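Local coordinates for U4/U6 snRNA-associated splicing factor PRP24 (Saccharomyces cerevisiae, PDB 2GHP), which acts as a recycling factor of the spliceosome and binds U6 snRNA, this chain holding its first three RNA recognition motifs, at residues T119-N124 with A267-Q272; S147-S152 with F161-V166. All coordinates share one frame; numbering follows the deposited sequence.

Contact 1 of 2, residues T119-N124 with A267-Q272; sequences TLWMTN and AERALQ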
loop_
_atom_site.group_PDB
_atom_site.type_symbol
_atom_site.label_atom_id
_atom_site.label_comp_id
_atom_site.label_asym_id
_atom_site.label_seq_id
_atom_site.Cartn_x
_atom_site.Cartn_y
_atom_site.Cartn_z
ATOM N N THR B 119 17.962 14.126 11.910
ATOM C CA THR B 119 17.236 13.392 12.934
ATOM C C THR B 119 16.040 12.643 12.337
ATOM O O THR B 119 15.168 13.243 11.699
ATOM C CB THR B 119 16.706 14.336 14.041
ATOM O OG1 THR B 119 17.771 15.112 14.582
ATOM C CG2 THR B 119 16.090 13.551 15.172
ATOM N N LEU B 120 15.978 11.338 12.563
ATOM C CA LEU B 120 14.774 10.609 12.223
ATOM C C LEU B 120 14.247 9.797 13.398
ATOM O O LEU B 120 14.981 9.499 14.345
ATOM C CB LEU B 120 15.042 9.725 11.030
ATOM C CG LEU B 120 16.051 8.629 11.286
ATOM C CD1 LEU B 120 15.326 7.351 11.079
ATOM C CD2 LEU B 120 17.160 8.751 10.289
ATOM N N TRP B 121 12.960 9.464 13.354
ATOM C CA TRP B 121 12.385 8.568 14.358
ATOM C C TRP B 121 11.999 7.284 13.684
ATOM O O TRP B 121 11.833 7.244 12.474
ATOM C CB TRP B 121 11.213 9.204 15.139
ATOM C CG TRP B 121 10.076 9.722 14.300
ATOM C CD1 TRP B 121 9.851 11.012 13.936
ATOM C CD2 TRP B 121 8.998 8.958 13.743
ATOM N NE1 TRP B 121 8.708 11.103 13.178
ATOM C CE2 TRP B 121 8.165 9.856 13.046
ATOM C CE3 TRP B 121 8.663 7.598 13.759
ATOM C CZ2 TRP B 121 7.016 9.441 12.364
ATOM C CZ3 TRP B 121 7.518 7.183 13.081
ATOM C CH2 TRP B 121 6.717 8.101 12.388
HETATM N N MSE B 122 11.887 6.232 14.476
HETATM C CA MSE B 122 11.578 4.899 13.975
HETATM C C MSE B 122 10.825 4.138 15.049
HETATM O O MSE B 122 11.107 4.285 16.234
HETATM C CB MSE B 122 12.869 4.184 13.585
HETATM C CG MSE B 122 12.821 2.687 13.480
HETATM SE SE MSE B 122 14.579 2.120 12.864
HETATM C CE MSE B 122 14.667 0.532 13.848
ATOM N N THR B 123 9.862 3.330 14.631
ATOM C CA THR B 123 8.938 2.685 15.554
ATOM C C THR B 123 8.290 1.480 14.889
ATOM O O THR B 123 8.461 1.250 13.678
ATOM C CB THR B 123 7.852 3.678 16.006
ATOM O OG1 THR B 123 7.214 3.203 17.185
ATOM C CG2 THR B 123 6.815 3.896 14.890
ATOM N N ASN B 124 7.525 0.737 15.688
ATOM C CA ASN B 124 6.912 -0.523 15.282
ATOM C C ASN B 124 7.965 -1.546 14.867
ATOM O O ASN B 124 7.760 -2.332 13.955
ATOM C CB ASN B 124 5.858 -0.308 14.192
ATOM C CG ASN B 124 4.754 -1.369 14.208
ATOM O OD1 ASN B 124 4.356 -1.872 15.264
ATOM N ND2 ASN B 124 4.239 -1.694 13.027
ATOM N N ALA B 267 2.156 13.580 16.348
ATOM C CA ALA B 267 0.952 13.451 15.549
ATOM C C ALA B 267 1.207 12.563 14.342
ATOM O O ALA B 267 0.326 11.803 13.953
ATOM C CB ALA B 267 0.388 14.833 15.141
ATOM N N GLU B 268 2.406 12.651 13.768
ATOM C CA GLU B 268 2.822 11.737 12.700
ATOM C C GLU B 268 2.786 10.264 13.133
ATOM O O GLU B 268 2.164 9.479 12.457
ATOM C CB GLU B 268 4.215 12.081 12.192
ATOM C CG GLU B 268 4.270 13.182 11.203
ATOM C CD GLU B 268 3.602 12.822 9.915
ATOM O OE1 GLU B 268 3.961 11.784 9.303
ATOM O OE2 GLU B 268 2.714 13.610 9.522
ATOM N N ARG B 269 3.441 9.905 14.241
ATOM C CA ARG B 269 3.483 8.505 14.706
ATOM C C ARG B 269 2.052 7.981 14.962
ATOM O O ARG B 269 1.763 6.774 14.822
ATOM C CB ARG B 269 4.317 8.364 15.993
ATOM C CG ARG B 269 5.823 8.455 15.827
ATOM C CD ARG B 269 6.538 8.293 17.157
ATOM N NE ARG B 269 6.269 9.437 18.025
ATOM C CZ ARG B 269 7.062 10.496 18.172
ATOM N NH1 ARG B 269 8.211 10.574 17.523
ATOM N NH2 ARG B 269 6.699 11.478 18.987
ATOM N N ALA B 270 1.163 8.916 15.302
ATOM C CA ALA B 270 -0.165 8.562 15.728
ATOM C C ALA B 270 -0.916 8.097 14.518
ATOM O O ALA B 270 -1.949 7.409 14.630
ATOM C CB ALA B 270 -0.850 9.743 16.364
ATOM N N LEU B 271 -0.410 8.465 13.349
ATOM C CA LEU B 271 -1.054 8.020 12.102
ATOM C C LEU B 271 -0.957 6.493 11.935
ATOM O O LEU B 271 -1.682 5.919 11.111
ATOM C CB LEU B 271 -0.506 8.742 10.860
ATOM C CG LEU B 271 -0.744 10.240 10.737
ATOM C CD1 LEU B 271 0.117 10.834 9.606
ATOM C CD2 LEU B 271 -2.204 10.455 10.491
ATOM N N GLN B 272 -0.120 5.823 12.733
ATOM C CA GLN B 272 -0.135 4.365 12.674
ATOM C C GLN B 272 -1.490 3.776 13.058
ATOM O O GLN B 272 -1.795 2.659 12.673
ATOM C CB GLN B 272 0.932 3.710 13.547
ATOM C CG GLN B 272 2.359 4.021 13.217
ATOM C CD GLN B 272 3.270 3.573 14.335
ATOM O OE1 GLN B 272 3.900 2.468 14.283
ATOM N NE2 GLN B 272 3.367 4.401 15.358
#
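Strand 119-123 meets segment 267-272 where Trp-121 lies against Arg-269, the backbones coming no nearer than 8.0 Å between the CA atoms of Thr-123 and Arg-269, so the contact is made mainly through side chains. The strand is the central one of the second RNA recognition motif; helix 264-269 and the short 3-10 segment after it belong to the third, making this an interface between domains. Trp-121 holds the aromatic position of the RNP2 sequence, where such motifs often stack a base; here the indole takes the aliphatic stem of Arg-269 instead. Trp-121 CG lies between the backbone N and the carbonyl carbon (chi1 56°), which turns the ring toward the arginine. CG of Arg-269 sits over one face as a CH-pi contact, 3.4 Å from the centroid of the six-membered ring. Indole and guanidinium planes stand 72° apart, and the cation-pi approach is long and weak. The guanidinium has its polar partners beyond the tryptophan: NE bonds to Phe-235 O and NH1 to Tyr-163 OH. Were the tryptophan an alanine, the Arg-269 stem would probably lose its flat support and a gap would open between the domains. Further along, CG2 of Thr-123 meets OE1 of Gln-272 at 3.3 Å, while OG1 of Thr-123 bonds to Arg-160 O. Gln-272 NE2 donates to Arg-269 O at 2.9 Å, opposite Gln-272 N across that carbonyl's plane.

Contact 2 of 2, residues S147-S152 with F161-V166; sequences SIRLPS and FAYIDV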
loop_
_atom_site.group_PDB
_atom_site.type_symbol
_atom_site.label_atom_id
_atom_site.label_comp_id
_atom_site.label_asym_id
_atom_site.label_seq_id
_atom_site.Cartn_x
_atom_site.Cartn_y
_atom_site.Cartn_z
ATOM N N SER B 147 23.695 8.534 16.986
ATOM C CA SER B 147 23.099 8.218 18.264
ATOM C C SER B 147 21.744 7.568 18.032
ATOM O O SER B 147 21.109 7.745 16.976
ATOM C CB SER B 147 22.939 9.467 19.119
ATOM O OG SER B 147 22.268 10.482 18.397
ATOM N N ILE B 148 21.341 6.784 19.028
ATOM C CA ILE B 148 20.082 6.071 19.039
ATOM C C ILE B 148 19.577 6.257 20.453
ATOM O O ILE B 148 20.182 5.732 21.396
ATOM C CB ILE B 148 20.281 4.545 18.762
ATOM C CG1 ILE B 148 20.927 4.316 17.412
ATOM C CG2 ILE B 148 18.965 3.778 18.807
ATOM C CD1 ILE B 148 21.412 2.917 17.234
ATOM N N ARG B 149 18.493 7.008 20.636
ATOM C CA ARG B 149 17.874 7.000 21.966
ATOM C C ARG B 149 16.528 6.261 21.978
ATOM O O ARG B 149 15.690 6.424 21.098
ATOM C CB ARG B 149 17.898 8.370 22.660
ATOM C CG ARG B 149 16.739 9.278 22.393
ATOM C CD ARG B 149 16.829 10.539 23.276
ATOM N NE ARG B 149 15.540 11.241 23.378
ATOM C CZ ARG B 149 15.001 12.020 22.432
ATOM N NH1 ARG B 149 15.618 12.226 21.272
ATOM N NH2 ARG B 149 13.824 12.595 22.649
ATOM N N LEU B 150 16.374 5.417 22.984
ATOM C CA LEU B 150 15.413 4.353 22.958
ATOM C C LEU B 150 15.035 4.071 24.390
ATOM O O LEU B 150 15.918 3.843 25.209
ATOM C CB LEU B 150 16.103 3.106 22.402
ATOM C CG LEU B 150 15.463 2.097 21.452
ATOM C CD1 LEU B 150 16.135 0.779 21.699
ATOM C CD2 LEU B 150 13.984 1.952 21.622
ATOM N N PRO B 151 13.731 4.108 24.713
ATOM C CA PRO B 151 13.213 3.446 25.916
ATOM C C PRO B 151 13.756 2.019 26.115
ATOM O O PRO B 151 13.496 1.116 25.307
ATOM C CB PRO B 151 11.707 3.417 25.651
ATOM C CG PRO B 151 11.477 4.668 24.928
ATOM C CD PRO B 151 12.663 4.842 24.012
ATOM N N SER B 152 14.514 1.826 27.182
ATOM C CA SER B 152 15.083 0.516 27.488
ATOM C C SER B 152 14.014 -0.597 27.642
ATOM O O SER B 152 12.837 -0.309 27.909
ATOM C CB SER B 152 15.929 0.619 28.755
ATOM O OG SER B 152 17.041 -0.249 28.670
ATOM N N PHE B 161 9.166 4.021 20.525
ATOM C CA PHE B 161 9.804 4.668 19.375
ATOM C C PHE B 161 11.228 5.120 19.700
ATOM O O PHE B 161 11.556 5.357 20.849
ATOM C CB PHE B 161 8.943 5.818 18.830
ATOM C CG PHE B 161 8.768 6.968 19.778
ATOM C CD1 PHE B 161 9.695 8.006 19.824
ATOM C CD2 PHE B 161 7.655 7.040 20.611
ATOM C CE1 PHE B 161 9.522 9.092 20.718
ATOM C CE2 PHE B 161 7.485 8.118 21.517
ATOM C CZ PHE B 161 8.416 9.137 21.562
ATOM N N ALA B 162 12.075 5.209 18.683
ATOM C CA ALA B 162 13.474 5.556 18.875
ATOM C C ALA B 162 13.814 6.761 18.054
ATOM O O ALA B 162 13.438 6.815 16.874
ATOM C CB ALA B 162 14.368 4.417 18.453
ATOM N N TYR B 163 14.516 7.721 18.656
ATOM C CA TYR B 163 15.132 8.773 17.860
ATOM C C TYR B 163 16.545 8.395 17.478
ATOM O O TYR B 163 17.318 7.919 18.317
ATOM C CB TYR B 163 15.099 10.117 18.559
ATOM C CG TYR B 163 13.796 10.832 18.302
ATOM C CD1 TYR B 163 13.644 11.655 17.184
ATOM C CD2 TYR B 163 12.700 10.672 19.162
ATOM C CE1 TYR B 163 12.445 12.313 16.932
ATOM C CE2 TYR B 163 11.495 11.323 18.924
ATOM C CZ TYR B 163 11.376 12.136 17.799
ATOM O OH TYR B 163 10.204 12.790 17.546
ATOM N N ILE B 164 16.854 8.584 16.196
ATOM C CA ILE B 164 18.165 8.280 15.628
ATOM C C ILE B 164 18.750 9.506 14.930
ATOM O O ILE B 164 18.093 10.125 14.094
ATOM C CB ILE B 164 18.074 7.156 14.589
ATOM C CG1 ILE B 164 17.438 5.910 15.215
ATOM C CG2 ILE B 164 19.456 6.870 14.014
ATOM C CD1 ILE B 164 16.823 4.947 14.208
ATOM N N ASP B 165 19.982 9.853 15.282
ATOM C CA ASP B 165 20.716 10.870 14.556
ATOM C C ASP B 165 21.682 10.228 13.600
ATOM O O ASP B 165 22.319 9.225 13.941
ATOM C CB ASP B 165 21.456 11.798 15.503
ATOM C CG ASP B 165 20.706 13.083 15.729
ATOM O OD1 ASP B 165 19.475 13.076 15.540
ATOM O OD2 ASP B 165 21.328 14.111 16.080
ATOM N N VAL B 166 21.784 10.794 12.398
ATOM C CA VAL B 166 22.744 10.297 11.398
ATOM C C VAL B 166 23.798 11.369 11.059
ATOM O O VAL B 166 23.767 12.450 11.633
ATOM C CB VAL B 166 22.033 9.765 10.136
ATOM C CG1 VAL B 166 21.270 8.495 10.461
ATOM C CG2 VAL B 166 21.127 10.804 9.576
#
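Backbone hydrogen bonds join Ser-147 to Asp-165 and Arg-149 to Tyr-163, the two hydrogen-bonded pairs of an antiparallel ladder between the second and third strands of the second RNA recognition motif. Asp-165 N reaches Ser-147 O at 2.9 Å and Arg-149 N reaches Tyr-163 O at 2.8 Å; the return bond in each pair is weak. Between them Ile-148 faces Ile-164 as a non-hydrogen-bonded pair, where CA-H...O contacts help close the ladder, one from Ile-164 CA to Ser-147 O at 3.3 Å.

Apolar contacts lie on the face of the isoleucines. Their CG1 atoms approach to 4.4 Å, and beyond the strand Leu-150 CG rests 3.9 Å from Ala-162 CB, an apolar contact of leucine branch and methyl.

Polar and aromatic groups occupy the other face. The extended Arg-149 chain runs beside Tyr-163 in the same direction, guanidinium and ring planes 12° apart, and NH1 approaches obliquely, 3.5 Å from Tyr-163 CB. Phe-161 and Tyr-163 fall at the aromatic RNP1 positions, but Tyr-163 OH bonds to Asp-265 OD2 of the third motif. Asp-165 makes a salt bridge with Arg-85 of the first.

Strand 145-149 is outermost in the sheet and strand 161-166 runs beside strand 119-123; beneath them, helix 131-140 covers Ile-148 and Ile-164 with Gln-131, Ile-134, Arg-135 and Leu-138.

In the fold
From the N terminus the chain passes through the first RNA recognition motif, then enters the second along strand 119-123, the first half of contact 1. Helix 131-140 leads to segment 147-152, and after eight further residues contact 2 closes the hairpin. The chain then completes the second motif and crosses to the third, where segment 267-272 closes contact 1 around 142 residues, with contact 2 nested inside. Contact 2 is local and builds a sheet; contact 1 joins two domains. They meet in that sheet, where Leu-120 O and Met-122 O probably accept from Ile-164 N and Ala-162 N, and Arg-269 also packs on Phe-161, so helix 264-269 reaches residues of both strands 119-123 and 161-166.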